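Local coordinates for Lmo2184 protein (Listeria monocytogenes serovar 1/2a, PDB 5JOQ) that probably binds heme as the lipid-anchored substrate-binding component of an ABC transporter for iron acquisition, at residues Thr40-Thr45 and Gly57-Ser62; Asp222-Ala227 and Lys250-Val255. All coordinates share one frame; numbering follows the deposited sequence.

Reading from the N terminus, interaction 1 comes first: T40-T45 opens helix 42-50, and after the 11 intervening residues the chain returns at G57-S62, closing a short loop, 5 of whose 11 residues finish helix 42-50, beside the parallel sheet 37-39, 93-97 and 115-118. Interaction 2 starts only after this loop is complete. It brings D222-A227 against K250-V255 and so closes 22 mainly helical residues on the six-stranded mixed sheet. The two loops are in series and neither nest nor cross. The centres of interactions 1 and 2 lie 34 Å apart, on opposite sides of the chain's centre. Their strands belong to different sheets: 57-58 pairs with 73-77, whereas 223-227 pairs with 168-173 and 260-262.

Interaction 1 (Thr40-Thr45 and Gly57-Ser62); sequences TTVAIT and GIPSSS
T40 and P59 bring the two backbones closest, with their CA atoms 4.7 Å apart, where the chain leaving strand 57-58 passes the turn that starts helix 42-50. The motif is an N-capped helix start two residues after strand 37-39, against which a proline is packed; both belong to the periplasmic-binding-protein fold of this family. The P59 ring lies along the turn, three of its carbons each meeting a different part of it. CB lies 3.4 Å from T40 O, CG approaches T41 C at 3.8 Å, and CD sits 3.4 Å from T45 OG1, the side chains of T45 and P59 being inclined to each other. Apolar carbon thus lines the polar first turn, and the contact across the segments is one of packing. Farther along, CG2 of V42 meets OG of S61 at 3.6 Å; that hydroxyl has its hydrogen-bond partner in K63 N. At the buried end, the methyls T45 CG2 and I58 CG2 stand 4.2 Å apart, with I58 continuing away toward L65. The CB of T40 points away from P59, and T40 OG1 bonds to L95 O, which fastens the turn to strand 93-97. S60 OG, in the loop after P59, is bonded to G76 N of strand 73-77. Within the turn, T41 caps the helix through a nearly straight bond from I44 N to T41 OG1 (3.1 Å, 166°). The T45 rotamer (chi1 -60°) places OG1 beside its own backbone N, and both donate to the same oxygen, T41 O; the hydroxyl does so at 2.9 Å, from 39° above the carbonyl plane.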
ATOM      1  N   THR A  40      15.175  -5.063  16.126  1.00 18.11           N
ATOM      2  CA  THR A  40      13.872  -4.516  15.739  1.00 19.47           C
ATOM      3  C   THR A  40      13.697  -4.316  14.233  1.00 21.37           C
ATOM      4  O   THR A  40      12.656  -3.797  13.819  1.00 22.18           O
ATOM      5  CB  THR A  40      13.584  -3.179  16.427  1.00 19.98           C
ATOM      6  OG1 THR A  40      14.514  -2.208  15.942  1.00 15.36           O
ATOM      7  CG2 THR A  40      13.732  -3.295  17.945  1.00 23.34           C
ATOM      8  N   THR A  41      14.660  -4.713  13.398  1.00 21.64           N
ATOM      9  CA  THR A  41      14.440  -4.640  11.957  1.00 18.76           C
ATOM     10  C   THR A  41      14.951  -5.902  11.275  1.00 22.78           C
ATOM     11  O   THR A  41      15.816  -6.618  11.798  1.00 18.88           O
ATOM     12  CB  THR A  41      15.130  -3.429  11.314  1.00 20.63           C
ATOM     13  OG1 THR A  41      16.520  -3.727  11.132  1.00 15.16           O
ATOM     14  CG2 THR A  41      14.989  -2.181  12.204  1.00 21.33           C
ATOM     15  N   VAL A  42      14.421  -6.138  10.066  1.00 18.74           N
ATOM     16  CA  VAL A  42      14.851  -7.291   9.273  1.00 21.50           C
ATOM     17  C   VAL A  42      16.349  -7.211   8.981  1.00 21.71           C
ATOM     18  O   VAL A  42      17.090  -8.192   9.153  1.00 22.08           O
ATOM     19  CB  VAL A  42      14.038  -7.379   7.968  1.00 23.09           C
ATOM     20  CG1 VAL A  42      14.638  -8.461   7.064  1.00 24.96           C
ATOM     21  CG2 VAL A  42      12.563  -7.685   8.259  1.00 23.58           C
ATOM     22  N   ALA A  43      16.818  -6.041   8.520  1.00 17.80           N
ATOM     23  CA  ALA A  43      18.244  -5.877   8.201  1.00 18.79           C
ATOM     24  C   ALA A  43      19.141  -6.222   9.388  1.00 17.65           C
ATOM     25  O   ALA A  43      20.184  -6.873   9.220  1.00 16.36           O
ATOM     26  CB  ALA A  43      18.519  -4.450   7.736  1.00 18.72           C
ATOM     27  N   ILE A  44      18.793  -5.757  10.594  1.00 16.65           N
ATOM     28  CA  ILE A  44      19.647  -6.054  11.750  1.00 16.14           C
ATOM     29  C   ILE A  44      19.600  -7.539  12.067  1.00 18.32           C
ATOM     30  O   ILE A  44      20.623  -8.145  12.417  1.00 17.59           O
ATOM     31  CB  ILE A  44      19.236  -5.199  12.973  1.00 16.88           C
ATOM     32  CG1 ILE A  44      19.588  -3.720  12.722  1.00 15.73           C
ATOM     33  CG2 ILE A  44      19.907  -5.712  14.278  1.00 12.47           C
ATOM     34  CD1 ILE A  44      18.797  -2.777  13.644  1.00 18.13           C
ATOM     35  N   THR A  45      18.412  -8.154  11.942  1.00 16.72           N
ATOM     36  CA  THR A  45      18.275  -9.579  12.232  1.00 17.90           C
ATOM     37  C   THR A  45      19.178 -10.407  11.331  1.00 18.04           C
ATOM     38  O   THR A  45      19.778 -11.395  11.775  1.00 20.35           O
ATOM     39  CB  THR A  45      16.807 -10.023  12.052  1.00 22.26           C
ATOM     40  OG1 THR A  45      15.948  -9.286  12.936  1.00 20.33           O
ATOM     41  CG2 THR A  45      16.674 -11.488  12.414  1.00 22.27           C
ATOM     42  N   GLY A  57      14.515 -11.275  20.855  1.00 26.35           N
ATOM     43  CA  GLY A  57      13.439 -10.611  20.168  1.00 26.50           C
ATOM     44  C   GLY A  57      13.731 -10.327  18.714  1.00 30.36           C
ATOM     45  O   GLY A  57      14.844  -9.983  18.359  1.00 23.30           O
ATOM     46  N   ILE A  58      12.702 -10.440  17.889  1.00 27.05           N
ATOM     47  CA  ILE A  58      12.789 -10.146  16.477  1.00 24.32           C
ATOM     48  C   ILE A  58      11.615  -9.250  16.090  1.00 24.74           C
ATOM     49  O   ILE A  58      10.645  -9.173  16.811  1.00 26.66           O
ATOM     50  CB  ILE A  58      12.776 -11.390  15.589  1.00 27.31           C
ATOM     51  CG1 ILE A  58      11.591 -12.298  15.927  1.00 27.46           C
ATOM     52  CG2 ILE A  58      14.099 -12.133  15.684  1.00 24.91           C
ATOM     53  CD1 ILE A  58      11.347 -13.363  14.892  1.00 28.67           C
ATOM     54  N   PRO A  59      11.749  -8.545  14.908  1.00 24.22           N
ATOM     55  CA  PRO A  59      10.587  -7.711  14.554  1.00 25.45           C
ATOM     56  C   PRO A  59       9.431  -8.545  14.012  1.00 28.50           C
ATOM     57  O   PRO A  59       9.643  -9.665  13.594  1.00 26.62           O
ATOM     58  CB  PRO A  59      11.110  -6.853  13.417  1.00 22.71           C
ATOM     59  CG  PRO A  59      11.969  -7.779  12.672  1.00 21.93           C
ATOM     60  CD  PRO A  59      12.755  -8.424  13.762  1.00 22.03           C
ATOM     61  N   SER A  60       8.231  -7.971  14.008  1.00 28.87           N
ATOM     62  CA  SER A  60       7.078  -8.634  13.435  1.00 32.32           C
ATOM     63  C   SER A  60       7.117  -8.168  11.999  1.00 32.00           C
ATOM     64  O   SER A  60       7.072  -6.985  11.728  1.00 30.70           O
ATOM     65  CB  SER A  60       5.781  -8.179  14.085  1.00 33.70           C
ATOM     66  OG  SER A  60       5.804  -8.360  15.475  1.00 36.19           O
ATOM     67  N   SER A  61       7.232  -9.096  11.075  1.00 33.76           N
ATOM     68  CA  SER A  61       7.297  -8.727   9.683  1.00 34.54           C
ATOM     69  C   SER A  61       6.791  -9.811   8.764  1.00 35.36           C
ATOM     70  O   SER A  61       6.866 -10.968   9.087  1.00 34.25           O
ATOM     71  CB  SER A  61       8.764  -8.404   9.341  1.00 33.12           C
ATOM     72  OG  SER A  61       9.051  -8.445   7.968  1.00 34.37           O
ATOM     73  N   SER A  62       6.308  -9.430   7.598  1.00 35.64           N
ATOM     74  CA  SER A  62       5.927 -10.443   6.621  1.00 40.42           C
ATOM     75  C   SER A  62       7.118 -10.963   5.833  1.00 36.98           C
ATOM     76  O   SER A  62       6.966 -11.937   5.101  1.00 36.96           O
ATOM     77  CB  SER A  62       4.889  -9.879   5.647  1.00 43.73           C
ATOM     78  OG  SER A  62       5.450  -8.755   4.982  1.00 45.28           O
TER

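Interaction 2 (Asp222-Ala227 and Lys250-Val255); sequences DIILRA and KHFDAV
I223 and A254 mark the closest backbone approach, 5.5 Å between CA atoms, where the start of strand 223-227 faces the first turn of helix 253-256. The setting is a beta-alpha-beta crossover: strands 223-227 and 260-262 are parallel neighbours, and the chain between them passes through helices, the last being this short one. The tight part is centred on the A254 methyl. I224 CG1 and A254 CB are 3.7 Å apart, I224 CD1 reaches the same CB at 3.7 Å, and D222 O lies 3.7 Å from A254 CB as well, so one small side chain fills the space between a strand side chain and the carbonyl preceding the strand. The I224 torsions explain the double touch: chi1 of -60° sets CG1 beside the backbone N, and an extended chi2 of 170° carries CD1 onward toward F252. There the fit is less close. I224 CD1 stands 3.9 Å from F252 CD2, the two side chains crossing at about a right angle, and it is 4.3 Å from CG2 of the partly exposed V255. The margin nearer solvent is at D222, whose CB points away from the helix although its carbonyl oxygen takes part; OD2 accepts from T168 N and makes a weak hydrogen bond to a bound citrate, probably from the crystallisation liquor. F252, buried at the N-cap position, is also covered by W249 and by L216 and Q217 of helix 213-219. F252 thus links the contact to that helix, while I224 and F252 also touch L172 and L170 of strand 168-173 and V255 touches V260 of strand 260-262.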
ATOM      1  N   ASP A 222      20.686  12.808 -16.702  1.00 13.79           N
ATOM      2  CA  ASP A 222      20.642  11.746 -17.709  1.00 14.76           C
ATOM      3  C   ASP A 222      19.609  10.687 -17.341  1.00 14.33           C
ATOM      4  O   ASP A 222      18.899  10.152 -18.204  1.00 13.93           O
ATOM      5  CB  ASP A 222      22.015  11.095 -17.814  1.00 15.77           C
ATOM      6  CG  ASP A 222      23.059  12.021 -18.414  1.00 21.76           C
ATOM      7  OD1 ASP A 222      22.714  12.738 -19.357  1.00 19.75           O
ATOM      8  OD2 ASP A 222      24.207  12.024 -17.919  1.00 18.21           O
ATOM      9  N   ILE A 223      19.532  10.353 -16.062  1.00 10.88           N
ATOM     10  CA  ILE A 223      18.725   9.247 -15.553  1.00 11.06           C
ATOM     11  C   ILE A 223      17.921   9.724 -14.360  1.00 13.94           C
ATOM     12  O   ILE A 223      18.438  10.472 -13.519  1.00 12.17           O
ATOM     13  CB  ILE A 223      19.624   8.071 -15.123  1.00 13.49           C
ATOM     14  CG1 ILE A 223      20.361   7.483 -16.327  1.00 14.99           C
ATOM     15  CG2 ILE A 223      18.815   6.986 -14.366  1.00 13.12           C
ATOM     16  CD1 ILE A 223      21.561   6.550 -15.907  1.00 17.69           C
ATOM     17  N   ILE A 224      16.666   9.259 -14.246  1.00 10.57           N
ATOM     18  CA  ILE A 224      15.892   9.475 -13.019  1.00 10.09           C
ATOM     19  C   ILE A 224      15.600   8.119 -12.396  1.00  9.82           C
ATOM     20  O   ILE A 224      15.198   7.191 -13.106  1.00 12.06           O
ATOM     21  CB  ILE A 224      14.591  10.249 -13.279  1.00  9.35           C
ATOM     22  CG1 ILE A 224      14.903  11.636 -13.891  1.00 11.83           C
ATOM     23  CG2 ILE A 224      13.755  10.356 -11.957  1.00  9.62           C
ATOM     24  CD1 ILE A 224      13.637  12.370 -14.407  1.00 11.62           C
ATOM     25  N   LEU A 225      15.875   7.992 -11.091  1.00  8.85           N
ATOM     26  CA  LEU A 225      15.571   6.812 -10.291  1.00 11.14           C
ATOM     27  C   LEU A 225      14.486   7.182  -9.290  1.00 13.91           C
ATOM     28  O   LEU A 225      14.521   8.277  -8.722  1.00 12.98           O
ATOM     29  CB  LEU A 225      16.800   6.301  -9.509  1.00 12.12           C
ATOM     30  CG  LEU A 225      18.076   6.023 -10.312  1.00 12.74           C
ATOM     31  CD1 LEU A 225      19.181   5.489  -9.373  1.00 10.73           C
ATOM     32  CD2 LEU A 225      17.789   5.019 -11.469  1.00 10.97           C
ATOM     33  N   ARG A 226      13.521   6.269  -9.078  1.00 10.03           N
ATOM     34  CA  ARG A 226      12.427   6.516  -8.137  1.00 10.04           C
ATOM     35  C   ARG A 226      12.320   5.362  -7.153  1.00 12.50           C
ATOM     36  O   ARG A 226      12.511   4.205  -7.523  1.00 13.08           O
ATOM     37  CB  ARG A 226      11.059   6.680  -8.871  1.00 10.99           C
ATOM     38  CG  ARG A 226      11.007   7.891  -9.848  1.00 12.08           C
ATOM     39  CD  ARG A 226       9.575   7.984 -10.523  1.00 12.33           C
ATOM     40  NE  ARG A 226       9.295   6.769 -11.316  1.00 13.37           N
ATOM     41  CZ  ARG A 226       8.721   6.782 -12.512  1.00 13.36           C
ATOM     42  NH1 ARG A 226       8.372   7.945 -13.055  1.00 14.41           N
ATOM     43  NH2 ARG A 226       8.530   5.651 -13.183  1.00 13.99           N
ATOM     44  N   ALA A 227      12.029   5.677  -5.893  1.00 12.81           N
ATOM     45  CA  ALA A 227      11.823   4.666  -4.858  1.00 14.21           C
ATOM     46  C   ALA A 227      10.532   4.990  -4.113  1.00 15.55           C
ATOM     47  O   ALA A 227      10.369   6.108  -3.616  1.00 14.60           O
ATOM     48  CB  ALA A 227      12.997   4.631  -3.861  1.00 14.22           C
ATOM     49  N   LYS A 250       7.375  15.765 -17.293  1.00 12.99           N
ATOM     50  CA  LYS A 250       7.365  15.273 -18.656  1.00 14.77           C
ATOM     51  C   LYS A 250       8.277  15.938 -19.654  1.00 14.28           C
ATOM     52  O   LYS A 250       8.569  15.379 -20.664  1.00 14.92           O
ATOM     53  CB  LYS A 250       5.963  15.082 -19.209  1.00 17.78           C
ATOM     54  CG  LYS A 250       5.272  16.318 -19.708  1.00 20.47           C
ATOM     55  CD  LYS A 250       3.993  15.891 -20.392  1.00 23.86           C
ATOM     56  CE  LYS A 250       3.223  17.047 -20.957  1.00 33.04           C
ATOM     57  NZ  LYS A 250       2.201  16.532 -21.902  1.00 37.06           N
ATOM     58  N   HIS A 251       8.697  17.146 -19.383  1.00 14.47           N
ATOM     59  CA  HIS A 251       9.634  17.777 -20.314  1.00 15.96           C
ATOM     60  C   HIS A 251      11.100  17.546 -19.929  1.00 19.20           C
ATOM     61  O   HIS A 251      11.993  18.023 -20.640  1.00 17.16           O
ATOM     62  CB  HIS A 251       9.312  19.259 -20.447  1.00 17.25           C
ATOM     63  CG  HIS A 251       7.861  19.506 -20.782  1.00 19.11           C
ATOM     64  ND1 HIS A 251       7.374  19.421 -22.070  1.00 19.42           N
ATOM     65  CD2 HIS A 251       6.794  19.777 -19.994  1.00 19.55           C
ATOM     66  CE1 HIS A 251       6.073  19.641 -22.064  1.00 19.47           C
ATOM     67  NE2 HIS A 251       5.697  19.863 -20.814  1.00 20.46           N
ATOM     68  N   PHE A 252      11.373  16.776 -18.871  1.00 18.14           N
ATOM     69  CA  PHE A 252      12.747  16.308 -18.635  1.00 14.60           C
ATOM     70  C   PHE A 252      13.211  15.415 -19.781  1.00 17.87           C
ATOM     71  O   PHE A 252      12.493  14.503 -20.195  1.00 16.73           O
ATOM     72  CB  PHE A 252      12.840  15.494 -17.354  1.00 12.10           C
ATOM     73  CG  PHE A 252      12.867  16.317 -16.085  1.00 14.64           C
ATOM     74  CD1 PHE A 252      11.802  17.148 -15.757  1.00 12.16           C
ATOM     75  CD2 PHE A 252      13.939  16.197 -15.200  1.00 12.77           C
ATOM     76  CE1 PHE A 252      11.812  17.894 -14.562  1.00 13.96           C
ATOM     77  CE2 PHE A 252      13.973  16.928 -13.993  1.00 13.75           C
ATOM     78  CZ  PHE A 252      12.912  17.771 -13.670  1.00 13.08           C
ATOM     79  N   ASP A 253      14.455  15.612 -20.230  1.00 16.94           N
ATOM     80  CA  ASP A 253      15.026  14.713 -21.248  1.00 20.10           C
ATOM     81  C   ASP A 253      14.997  13.248 -20.811  1.00 16.46           C
ATOM     82  O   ASP A 253      14.793  12.353 -21.642  1.00 15.90           O
ATOM     83  CB  ASP A 253      16.480  15.098 -21.577  1.00 21.32           C
ATOM     84  CG  ASP A 253      16.584  16.265 -22.528  1.00 30.26           C
ATOM     85  OD1 ASP A 253      15.558  16.817 -22.930  1.00 35.72           O
ATOM     86  OD2 ASP A 253      17.712  16.628 -22.900  1.00 36.97           O
ATOM     87  N   ALA A 254      15.266  12.978 -19.530  1.00 14.75           N
ATOM     88  CA  ALA A 254      15.234  11.595 -19.042  1.00 15.09           C
ATOM     89  C   ALA A 254      13.890  10.942 -19.311  1.00 15.74           C
ATOM     90  O   ALA A 254      13.821   9.746 -19.629  1.00 15.66           O
ATOM     91  CB  ALA A 254      15.517  11.549 -17.537  1.00 12.49           C
ATOM     92  N   VAL A 255      12.804  11.686 -19.115  1.00 15.84           N
ATOM     93  CA  VAL A 255      11.489  11.134 -19.452  1.00 15.71           C
ATOM     94  C   VAL A 255      11.372  10.924 -20.961  1.00 19.50           C
ATOM     95  O   VAL A 255      10.994   9.842 -21.431  1.00 18.17           O
ATOM     96  CB  VAL A 255      10.373  12.038 -18.920  1.00 16.86           C
ATOM     97  CG1 VAL A 255       9.003  11.489 -19.367  1.00 18.94           C
ATOM     98  CG2 VAL A 255      10.482  12.113 -17.373  1.00 12.68           C
TER